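Local coordinates for malonyl acyl carrier protein transacylase (Streptococcus pneumoniae, PDB 3IM8) that probably transfers the malonyl group from malonyl-CoA to the holo acyl carrier protein, a loading step in bacterial fatty acid synthesis, at residues R20-Y23 with D24-I28; L66-S69 with V70-R74; T136-E139 with V140-A144; E256-G259 with V260-E263. One frame throughout, in Å; residues are numbered along the deposited sequence.

Interaction 1. Residues R20-Y23 with D24-I28; sequences RDFY and DQYPI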
loop_
_atom_site.group_PDB
_atom_site.type_symbol
_atom_site.label_atom_id
_atom_site.label_comp_id
_atom_site.label_asym_id
_atom_site.label_seq_id
_atom_site.Cartn_x
_atom_site.Cartn_y
_atom_site.Cartn_z
ATOM N N ARG A 20 7.751 16.577 -7.397
ATOM C CA ARG A 20 7.797 17.991 -7.858
ATOM C C ARG A 20 8.632 18.157 -9.135
ATOM O O ARG A 20 8.246 18.926 -10.028
ATOM C CB ARG A 20 8.320 18.960 -6.759
ATOM C CG ARG A 20 8.468 20.432 -7.259
ATOM C CD ARG A 20 7.151 21.139 -7.190
ATOM N NE ARG A 20 7.062 22.224 -8.170
ATOM C CZ ARG A 20 6.203 23.257 -8.096
ATOM N NH1 ARG A 20 6.170 24.145 -9.077
ATOM N NH2 ARG A 20 5.366 23.407 -7.047
ATOM N N ASP A 21 9.788 17.471 -9.205
ATOM C CA ASP A 21 10.594 17.417 -10.446
ATOM C C ASP A 21 9.748 17.001 -11.680
ATOM O O ASP A 21 9.704 17.716 -12.720
ATOM C CB ASP A 21 11.852 16.537 -10.260
ATOM C CG ASP A 21 11.558 15.113 -9.716
ATOM O OD1 ASP A 21 10.413 14.743 -9.432
ATOM O OD2 ASP A 21 12.523 14.339 -9.549
ATOM N N PHE A 22 9.040 15.886 -11.554
ATOM C CA PHE A 22 8.154 15.420 -12.620
ATOM C C PHE A 22 7.083 16.449 -12.918
ATOM O O PHE A 22 6.783 16.664 -14.085
ATOM C CB PHE A 22 7.485 14.110 -12.248
ATOM C CG PHE A 22 8.425 12.958 -12.148
ATOM C CD1 PHE A 22 9.602 12.908 -12.926
ATOM C CD2 PHE A 22 8.131 11.872 -11.305
ATOM C CE1 PHE A 22 10.440 11.791 -12.845
ATOM C CE2 PHE A 22 8.985 10.760 -11.232
ATOM C CZ PHE A 22 10.131 10.732 -11.985
ATOM N N TYR A 23 6.524 17.081 -11.874
ATOM C CA TYR A 23 5.401 18.027 -12.002
ATOM C C TYR A 23 5.690 19.240 -12.895
ATOM O O TYR A 23 4.854 19.596 -13.755
ATOM C CB TYR A 23 4.867 18.469 -10.608
ATOM C CG TYR A 23 3.750 19.535 -10.574
ATOM C CD1 TYR A 23 2.415 19.160 -10.336
ATOM C CD2 TYR A 23 4.040 20.920 -10.716
ATOM C CE1 TYR A 23 1.388 20.104 -10.267
ATOM C CE2 TYR A 23 2.991 21.908 -10.648
ATOM C CZ TYR A 23 1.696 21.461 -10.415
ATOM O OH TYR A 23 0.687 22.311 -10.352
ATOM N N ASP A 24 6.856 19.852 -12.690
ATOM C CA ASP A 24 7.301 20.989 -13.472
ATOM C C ASP A 24 7.689 20.620 -14.918
ATOM O O ASP A 24 7.477 21.411 -15.872
ATOM C CB ASP A 24 8.469 21.650 -12.751
ATOM C CG ASP A 24 8.039 22.342 -11.494
ATOM O OD1 ASP A 24 7.000 23.003 -11.512
ATOM O OD2 ASP A 24 8.731 22.247 -10.482
ATOM N N GLN A 25 8.216 19.409 -15.077
ATOM C CA GLN A 25 8.809 18.959 -16.334
ATOM C C GLN A 25 7.832 18.280 -17.295
ATOM O O GLN A 25 8.006 18.360 -18.495
ATOM C CB GLN A 25 9.938 17.984 -16.076
ATOM C CG GLN A 25 10.484 17.447 -17.374
ATOM C CD GLN A 25 11.908 17.105 -17.253
ATOM O OE1 GLN A 25 12.440 17.038 -16.150
ATOM N NE2 GLN A 25 12.563 16.879 -18.385
ATOM N N TYR A 26 6.850 17.570 -16.756
ATOM C CA TYR A 26 5.950 16.754 -17.545
ATOM C C TYR A 26 4.480 17.191 -17.415
ATOM O O TYR A 26 3.881 17.013 -16.362
ATOM C CB TYR A 26 6.156 15.286 -17.130
ATOM C CG TYR A 26 7.534 14.743 -17.469
ATOM C CD1 TYR A 26 7.857 14.342 -18.770
ATOM C CD2 TYR A 26 8.515 14.623 -16.501
ATOM C CE1 TYR A 26 9.124 13.872 -19.084
ATOM C CE2 TYR A 26 9.795 14.119 -16.833
ATOM C CZ TYR A 26 10.069 13.767 -18.115
ATOM O OH TYR A 26 11.318 13.269 -18.421
ATOM N N PRO A 27 3.874 17.774 -18.472
ATOM C CA PRO A 27 2.431 18.135 -18.341
ATOM C C PRO A 27 1.483 17.012 -17.911
ATOM O O PRO A 27 0.448 17.294 -17.292
ATOM C CB PRO A 27 2.038 18.577 -19.763
ATOM C CG PRO A 27 3.357 19.116 -20.345
ATOM C CD PRO A 27 4.415 18.143 -19.783
ATOM N N ILE A 28 1.765 15.758 -18.272
ATOM C CA ILE A 28 0.877 14.665 -17.846
ATOM C C ILE A 28 0.860 14.595 -16.312
ATOM O O ILE A 28 -0.177 14.270 -15.711
ATOM C CB ILE A 28 1.199 13.268 -18.493
ATOM C CG1 ILE A 28 0.108 12.234 -18.190
ATOM C CG2 ILE A 28 2.531 12.736 -17.996
ATOM C CD1 ILE A 28 -1.290 12.569 -18.705
#
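Asp24 N donates to Arg20 O at 3.1 Å, and the next amide, Gln25 N, reaches Asp21 O at a longer 3.3 Å. The helical series closes with Tyr26 N on Phe22 O at 2.8 Å. Tyr26 then leaves helical geometry and takes the N-cap position of the next helix, so 20-28 is a corner where helix 20-25 gives way to helix 27-40. One turn apart on the first helix, Arg20 and Asp24 form a side-on salt bridge. The bend in the arginine chain (chi2 83°) brings NE to Asp24 OD2 at 2.9 Å, an almost straight bond in the guanidinium plane, while NH1 meets OD1 at 2.8 Å, tilted from the guanidinium plane; the guanidinium and carboxylate planes stand 48° apart. Tyr23 CD2 lies over one face of the guanidinium, toward its rim, and Asp24 OD1 lies at the edge of the same tyrosine ring. Phe22 and Tyr26 touch through CD1 and CE2 at 4.1 Å. Arg20 NH2 has a second carboxylate in Asp49 of helix 44-50, and Tyr23 OH bonds to Asp34. Phe22 and Tyr26 both touch Leu75 of helix 58-78 and Leu300 of helix 297-304.

Interaction 2. Residues L66-S69 with V70-R74; sequences LATS and VAIYR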
loop_
_atom_site.group_PDB
_atom_site.type_symbol
_atom_site.label_atom_id
_atom_site.label_comp_id
_atom_site.label_asym_id
_atom_site.label_seq_id
_atom_site.Cartn_x
_atom_site.Cartn_y
_atom_site.Cartn_z
ATOM N N LEU A 66 -1.547 8.680 -3.518
ATOM C CA LEU A 66 -2.260 8.144 -4.693
ATOM C C LEU A 66 -2.105 9.030 -5.948
ATOM O O LEU A 66 -1.869 8.530 -7.041
ATOM C CB LEU A 66 -3.748 7.873 -4.394
ATOM C CG LEU A 66 -4.570 7.450 -5.633
ATOM C CD1 LEU A 66 -5.340 6.129 -5.388
ATOM C CD2 LEU A 66 -5.492 8.584 -6.182
ATOM N N ALA A 67 -2.247 10.338 -5.783
ATOM C CA ALA A 67 -2.140 11.281 -6.881
ATOM C C ALA A 67 -0.726 11.255 -7.433
ATOM O O ALA A 67 -0.541 11.252 -8.642
ATOM C CB ALA A 67 -2.488 12.673 -6.403
ATOM N N THR A 68 0.271 11.214 -6.539
ATOM C CA THR A 68 1.668 11.172 -6.943
ATOM C C THR A 68 2.007 9.889 -7.694
ATOM O O THR A 68 2.554 9.932 -8.766
ATOM C CB THR A 68 2.549 11.309 -5.752
ATOM O OG1 THR A 68 2.325 12.603 -5.172
ATOM C CG2 THR A 68 4.011 11.183 -6.198
ATOM N N SER A 69 1.631 8.758 -7.129
ATOM C CA SER A 69 1.797 7.472 -7.790
ATOM C C SER A 69 1.100 7.356 -9.134
ATOM O O SER A 69 1.719 6.908 -10.092
ATOM C CB SER A 69 1.276 6.370 -6.884
ATOM O OG SER A 69 2.037 6.384 -5.694
ATOM N N VAL A 70 -0.195 7.666 -9.190
ATOM C CA VAL A 70 -0.923 7.675 -10.487
ATOM C C VAL A 70 -0.207 8.539 -11.514
ATOM O O VAL A 70 -0.053 8.127 -12.685
ATOM C CB VAL A 70 -2.392 8.072 -10.329
ATOM C CG1 VAL A 70 -3.109 8.133 -11.674
ATOM C CG2 VAL A 70 -3.086 7.025 -9.440
ATOM N N ALA A 71 0.248 9.717 -11.093
ATOM C CA ALA A 71 1.031 10.592 -12.000
ATOM C C ALA A 71 2.320 9.924 -12.524
ATOM O O ALA A 71 2.639 10.029 -13.722
ATOM C CB ALA A 71 1.386 11.838 -11.307
ATOM N N ILE A 72 3.059 9.260 -11.641
ATOM C CA ILE A 72 4.281 8.551 -12.038
ATOM C C ILE A 72 3.962 7.386 -13.012
ATOM O O ILE A 72 4.643 7.165 -14.029
ATOM C CB ILE A 72 5.074 8.046 -10.803
ATOM C CG1 ILE A 72 5.577 9.241 -9.989
ATOM C CG2 ILE A 72 6.284 7.233 -11.269
ATOM C CD1 ILE A 72 6.189 8.907 -8.709
ATOM N N TYR A 73 2.920 6.649 -12.717
ATOM C CA TYR A 73 2.496 5.563 -13.632
ATOM C C TYR A 73 2.119 6.132 -14.986
ATOM O O TYR A 73 2.583 5.610 -16.007
ATOM C CB TYR A 73 1.336 4.772 -13.018
ATOM C CG TYR A 73 0.318 4.234 -13.990
ATOM C CD1 TYR A 73 0.545 3.070 -14.690
ATOM C CD2 TYR A 73 -0.915 4.882 -14.160
ATOM C CE1 TYR A 73 -0.424 2.590 -15.603
ATOM C CE2 TYR A 73 -1.864 4.427 -15.022
ATOM C CZ TYR A 73 -1.629 3.287 -15.743
ATOM O OH TYR A 73 -2.635 2.841 -16.612
ATOM N N ARG A 74 1.340 7.228 -14.995
ATOM C CA ARG A 74 0.951 7.886 -16.232
ATOM C C ARG A 74 2.155 8.407 -17.018
ATOM O O ARG A 74 2.182 8.320 -18.255
ATOM C CB ARG A 74 -0.081 9.005 -16.002
ATOM C CG ARG A 74 -1.467 8.520 -15.747
ATOM C CD ARG A 74 -2.370 9.664 -15.310
ATOM N NE ARG A 74 -3.767 9.264 -15.151
ATOM C CZ ARG A 74 -4.754 10.132 -14.959
ATOM N NH1 ARG A 74 -4.477 11.435 -14.912
ATOM N NH2 ARG A 74 -6.020 9.702 -14.859
#
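Leu66 and Val70 lie side by side on consecutive turns of helix 58-78, pointing the same way, with Leu66 CG 4.1 Å from Val70 CG2. Thr68 and Ile72 repeat this parallel arrangement two residues on: the threonine methyl CG2 sits 4.0 Å from Ile72 CD1. Thr68 is rotated so that OG1 is beside its backbone N (chi1 -64°), which turns the hydroxyl back to Ala64 O one turn earlier and gives the methyl to the isoleucine. Ile72 stretches CG1 and CD1 across the same turn, and CG1 passes 3.3 Å from Thr68 O, the carbonyl that also accepts Ile72 N at 3.0 Å. In the first pair, likewise, Val70 CG2 rests 3.1 Å from Leu66 O, the acceptor of Val70 N at 2.9 Å. Between the two pairs, Ala67 and Ala71 present bare methyls to helix 27-40, touching Ile33 and Ala36 from the first and Val29 and Thr32 from the second. Leu66 and Val70 both meet Phe105 of helix 105-122. Ser69 turns its OG to Ile65 O, in its own helix, and to Gly273 O, in the loop after strand 268-272, and its side chain lies near the predicted nucleophile elbow around Ser90. The chemistry is that of a buried helix: apolar branches lie against the side chains and carbonyls of the preceding turn, and the two small hydroxyls are satisfied by carbonyls. With one hydroxyl proton between two carbonyl acceptors, Ser69 OG probably divides its bonding between its own helix and that loop.

Interaction 3. Residues T136-E139 with V140-A144; sequences TPVE and VIEEA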
loop_
_atom_site.group_PDB
_atom_site.type_symbol
_atom_site.label_atom_id
_atom_site.label_comp_id
_atom_site.label_asym_id
_atom_site.label_seq_id
_atom_site.Cartn_x
_atom_site.Cartn_y
_atom_site.Cartn_z
ATOM N N THR A 136 11.448 -15.548 11.507
ATOM C CA THR A 136 10.769 -16.629 12.226
ATOM C C THR A 136 9.680 -17.241 11.334
ATOM O O THR A 136 9.032 -16.519 10.576
ATOM C CB THR A 136 10.133 -16.129 13.535
ATOM O OG1 THR A 136 8.711 -16.049 13.379
ATOM C CG2 THR A 136 10.678 -14.757 13.901
ATOM N N PRO A 137 9.473 -18.559 11.407
ATOM C CA PRO A 137 8.487 -19.197 10.529
ATOM C C PRO A 137 7.092 -18.591 10.712
ATOM O O PRO A 137 6.707 -18.253 11.836
ATOM C CB PRO A 137 8.484 -20.650 11.017
ATOM C CG PRO A 137 9.808 -20.832 11.583
ATOM C CD PRO A 137 10.103 -19.559 12.291
ATOM N N VAL A 138 6.338 -18.448 9.621
ATOM C CA VAL A 138 4.986 -17.858 9.689
ATOM C C VAL A 138 4.087 -18.544 10.727
ATOM O O VAL A 138 3.367 -17.886 11.456
ATOM C CB VAL A 138 4.296 -17.777 8.268
ATOM C CG1 VAL A 138 4.250 -19.109 7.591
ATOM C CG2 VAL A 138 2.913 -17.159 8.356
ATOM N N GLU A 139 4.189 -19.870 10.807
ATOM C CA GLU A 139 3.349 -20.711 11.671
ATOM C C GLU A 139 3.479 -20.254 13.120
ATOM O O GLU A 139 2.476 -20.085 13.852
ATOM C CB GLU A 139 3.802 -22.185 11.567
ATOM C CG GLU A 139 3.660 -22.838 10.196
ATOM C CD GLU A 139 4.534 -22.185 9.105
ATOM O OE1 GLU A 139 4.099 -22.193 7.925
ATOM O OE2 GLU A 139 5.647 -21.663 9.415
ATOM N N VAL A 140 4.732 -20.055 13.513
ATOM C CA VAL A 140 5.106 -19.611 14.867
ATOM C C VAL A 140 4.486 -18.297 15.238
ATOM O O VAL A 140 4.030 -18.147 16.374
ATOM C CB VAL A 140 6.653 -19.499 15.016
ATOM C CG1 VAL A 140 7.017 -18.939 16.405
ATOM C CG2 VAL A 140 7.317 -20.867 14.737
ATOM N N ILE A 141 4.453 -17.363 14.272
ATOM C CA ILE A 141 3.988 -16.013 14.516
ATOM C C ILE A 141 2.486 -16.031 14.669
ATOM O O ILE A 141 1.934 -15.407 15.589
ATOM C CB ILE A 141 4.419 -15.033 13.357
ATOM C CG1 ILE A 141 5.939 -14.839 13.346
ATOM C CG2 ILE A 141 3.762 -13.664 13.503
ATOM C CD1 ILE A 141 6.478 -14.269 11.995
ATOM N N GLU A 142 1.827 -16.765 13.760
ATOM C CA GLU A 142 0.385 -16.954 13.775
ATOM C C GLU A 142 -0.078 -17.615 15.087
ATOM O O GLU A 142 -0.993 -17.125 15.737
ATOM C CB GLU A 142 -0.054 -17.753 12.513
ATOM C CG GLU A 142 0.329 -17.000 11.205
ATOM C CD GLU A 142 -0.173 -17.622 9.896
ATOM O OE1 GLU A 142 -0.334 -18.852 9.842
ATOM O OE2 GLU A 142 -0.376 -16.877 8.905
ATOM N N GLU A 143 0.570 -18.710 15.469
ATOM C CA GLU A 143 0.312 -19.387 16.754
ATOM C C GLU A 143 0.529 -18.464 17.971
ATOM O O GLU A 143 -0.329 -18.336 18.869
ATOM C CB GLU A 143 1.217 -20.620 16.862
ATOM C CG GLU A 143 0.847 -21.608 17.996
ATOM C CD GLU A 143 1.887 -22.741 18.205
ATOM O OE1 GLU A 143 1.696 -23.569 19.139
ATOM O OE2 GLU A 143 2.892 -22.804 17.448
ATOM N N ALA A 144 1.670 -17.790 17.995
ATOM C CA ALA A 144 1.917 -16.863 19.079
ATOM C C ALA A 144 0.781 -15.837 19.190
ATOM O O ALA A 144 0.249 -15.597 20.301
ATOM C CB ALA A 144 3.259 -16.211 18.910
#
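The Pro137 ring receives the Val140 methyl CG2 on one face, almost equally far from CB, CG and CD and 3.9 Å from CB. A second methyl, Val138 CG2, covers one face of the Glu142 carboxylate, 3.5 Å from CD and 3.3 Å from OE2; that oxygen is hydrogen-bonded to Tyr159 OH in strand 154-161, which should fix the rotation of the group. Val138 is turned with CG1 between its backbone N and carbonyl carbon (chi1 55°), and this leaves CG2 directed at the glutamate. Glu142 answers with an extended chain that carries CG past Val138 O at 3.2 Å. Pro137 is the N-cap residue of helix 138-148, where the chain coming off strand 129-134 turns into the first helix of a ferredoxin-like beta-alpha-beta-beta-alpha-beta subdomain, the smaller part of the fabD fold. The opening turn is loosely bonded: Ile141 N makes weak bonds to Pro137 O and to Val138 O, whereas Glu142 N on Val138 O, at 3.0 Å, and Glu143 N on Glu139 O, at 2.9 Å, are regular. Thr136 crosses Ile141 at about a right angle, its OG1 coming to 3.0 Å from Ile141 CG1; the same oxygen is weakly bonded to Pro137 O. Ile141 also reaches Ile165 and Ile167 of strand 164-169 and Leu181 of helix 171-184, while Val140 touches Ala184 on that second helix.

Interaction 4. Residues E256-G259 with V260-E263; sequences ESIG and VMQE
Val260 N donates to Glu256 O and Met261 N to Ser257 O, both at 3.1 Å, and Gln262 N to Ile258 O and Glu263 N to Gly259 O, both at 2.9 Å; every main-chain carbonyl from Glu256 to Gly259 is thus taken by the amide four residues on. Three side-chain polar atoms have partners outside the two segments. Glu256 OE1 forms a salt bridge with Arg253 NH1, and Ser257 OG bonds to Arg253 O one turn back. Gln262 NE2 goes to Asp286 OD2, just past helix 277-285, while its CG lies 3.1 Å from Ile258 O and its OE1 4.1 Å from Ile258 CG2. Helix 254-263 packs on strands 4-8 and 268-272 of the parallel sheet in the larger, alpha/beta-hydrolase-like part of the protein and leads into the second of them. Ile258 and Met261 face that sheet: both touch Leu7 and Phe269, and Ile258 CD1 comes to 4.4 Å from Met261 SD. Met261 CG sits beside its backbone N (chi1 -55°), 3.4 Å from Ser257 O, and the side chain runs on to Ala5 and Leu7. Away from these two, Val260 joins Ser257 against Val227 in a loop.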
loop_
_atom_site.group_PDB
_atom_site.type_symbol
_atom_site.label_atom_id
_atom_site.label_comp_id
_atom_site.label_asym_id
_atom_site.label_seq_id
_atom_site.Cartn_x
_atom_site.Cartn_y
_atom_site.Cartn_z
ATOM N N GLU A 256 2.894 -13.500 -1.062
ATOM C CA GLU A 256 2.007 -14.427 -1.775
ATOM C C GLU A 256 1.545 -13.808 -3.065
ATOM O O GLU A 256 1.451 -14.503 -4.078
ATOM C CB GLU A 256 0.786 -14.736 -0.942
ATOM C CG GLU A 256 1.090 -15.630 0.246
ATOM C CD GLU A 256 -0.048 -15.598 1.224
ATOM O OE1 GLU A 256 0.204 -15.203 2.423
ATOM O OE2 GLU A 256 -1.181 -15.914 0.745
ATOM N N SER A 257 1.242 -12.507 -3.024
ATOM C CA SER A 257 0.883 -11.767 -4.231
ATOM C C SER A 257 2.021 -11.746 -5.281
ATOM O O SER A 257 1.755 -11.841 -6.484
ATOM C CB SER A 257 0.451 -10.338 -3.877
ATOM O OG SER A 257 -0.641 -10.397 -2.987
ATOM N N ILE A 258 3.263 -11.580 -4.829
ATOM C CA ILE A 258 4.426 -11.601 -5.730
ATOM C C ILE A 258 4.589 -13.004 -6.351
ATOM O O ILE A 258 4.975 -13.139 -7.523
ATOM C CB ILE A 258 5.743 -11.200 -5.024
ATOM C CG1 ILE A 258 5.722 -9.756 -4.505
ATOM C CG2 ILE A 258 6.928 -11.345 -6.021
ATOM C CD1 ILE A 258 5.607 -8.688 -5.608
ATOM N N GLY A 259 4.297 -14.038 -5.570
ATOM C CA GLY A 259 4.231 -15.439 -6.089
ATOM C C GLY A 259 3.177 -15.717 -7.169
ATOM O O GLY A 259 3.460 -16.406 -8.133
ATOM N N VAL A 260 1.958 -15.186 -7.012
ATOM C CA VAL A 260 0.973 -15.156 -8.081
ATOM C C VAL A 260 1.488 -14.450 -9.360
ATOM O O VAL A 260 1.251 -14.950 -10.488
ATOM C CB VAL A 260 -0.381 -14.508 -7.613
ATOM C CG1 VAL A 260 -1.306 -14.182 -8.801
ATOM C CG2 VAL A 260 -1.108 -15.429 -6.598
ATOM N N MET A 261 2.153 -13.297 -9.223
ATOM C CA MET A 261 2.708 -12.665 -10.413
ATOM C C MET A 261 3.844 -13.515 -11.064
ATOM O O MET A 261 3.881 -13.661 -12.264
ATOM C CB MET A 261 3.175 -11.216 -10.135
ATOM C CG MET A 261 2.099 -10.343 -9.555
ATOM S SD MET A 261 2.790 -8.818 -8.977
ATOM C CE MET A 261 1.603 -7.669 -9.574
ATOM N N GLN A 262 4.762 -14.060 -10.278
ATOM C CA GLN A 262 5.809 -14.965 -10.835
ATOM C C GLN A 262 5.206 -16.191 -11.525
ATOM O O GLN A 262 5.608 -16.514 -12.642
ATOM C CB GLN A 262 6.846 -15.372 -9.779
ATOM C CG GLN A 262 7.450 -14.136 -9.164
ATOM C CD GLN A 262 8.670 -14.430 -8.392
ATOM O OE1 GLN A 262 8.594 -14.921 -7.275
ATOM N NE2 GLN A 262 9.832 -14.143 -8.994
ATOM N N GLU A 263 4.211 -16.821 -10.906
ATOM C CA GLU A 263 3.425 -17.854 -11.619
ATOM C C GLU A 263 2.727 -17.352 -12.889
ATOM O O GLU A 263 2.620 -18.121 -13.849
ATOM C CB GLU A 263 2.404 -18.540 -10.710
ATOM C CG GLU A 263 2.985 -19.578 -9.773
ATOM C CD GLU A 263 3.438 -20.886 -10.494
ATOM O OE1 GLU A 263 4.593 -21.298 -10.243
ATOM O OE2 GLU A 263 2.666 -21.475 -11.305
#

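How the interactions relate
Interactions 1 and 2 touch, Phe22 packing on Ile72 and Ile28 on Arg74, so helices 20-25, 27-40 and 58-78 form one local cluster. Interaction 2 is its buried part, made of methyls and small hydroxyls; interaction 1 is the outer corner, with charge toward the surface and aromatic rings inward. Interaction 3 lies on the opposite side of the chain's centre from both, about 45 Å from interaction 1 between centres, in the ferredoxin-like subdomain. Interaction 4 lies on a helix packed against the sheet of the larger part, yet comes within about 7 Å of interaction 3 at the nearest atoms. Both are amphipathic: apolar branches meet a sheet, while carboxylates or amides reach neighbouring elements.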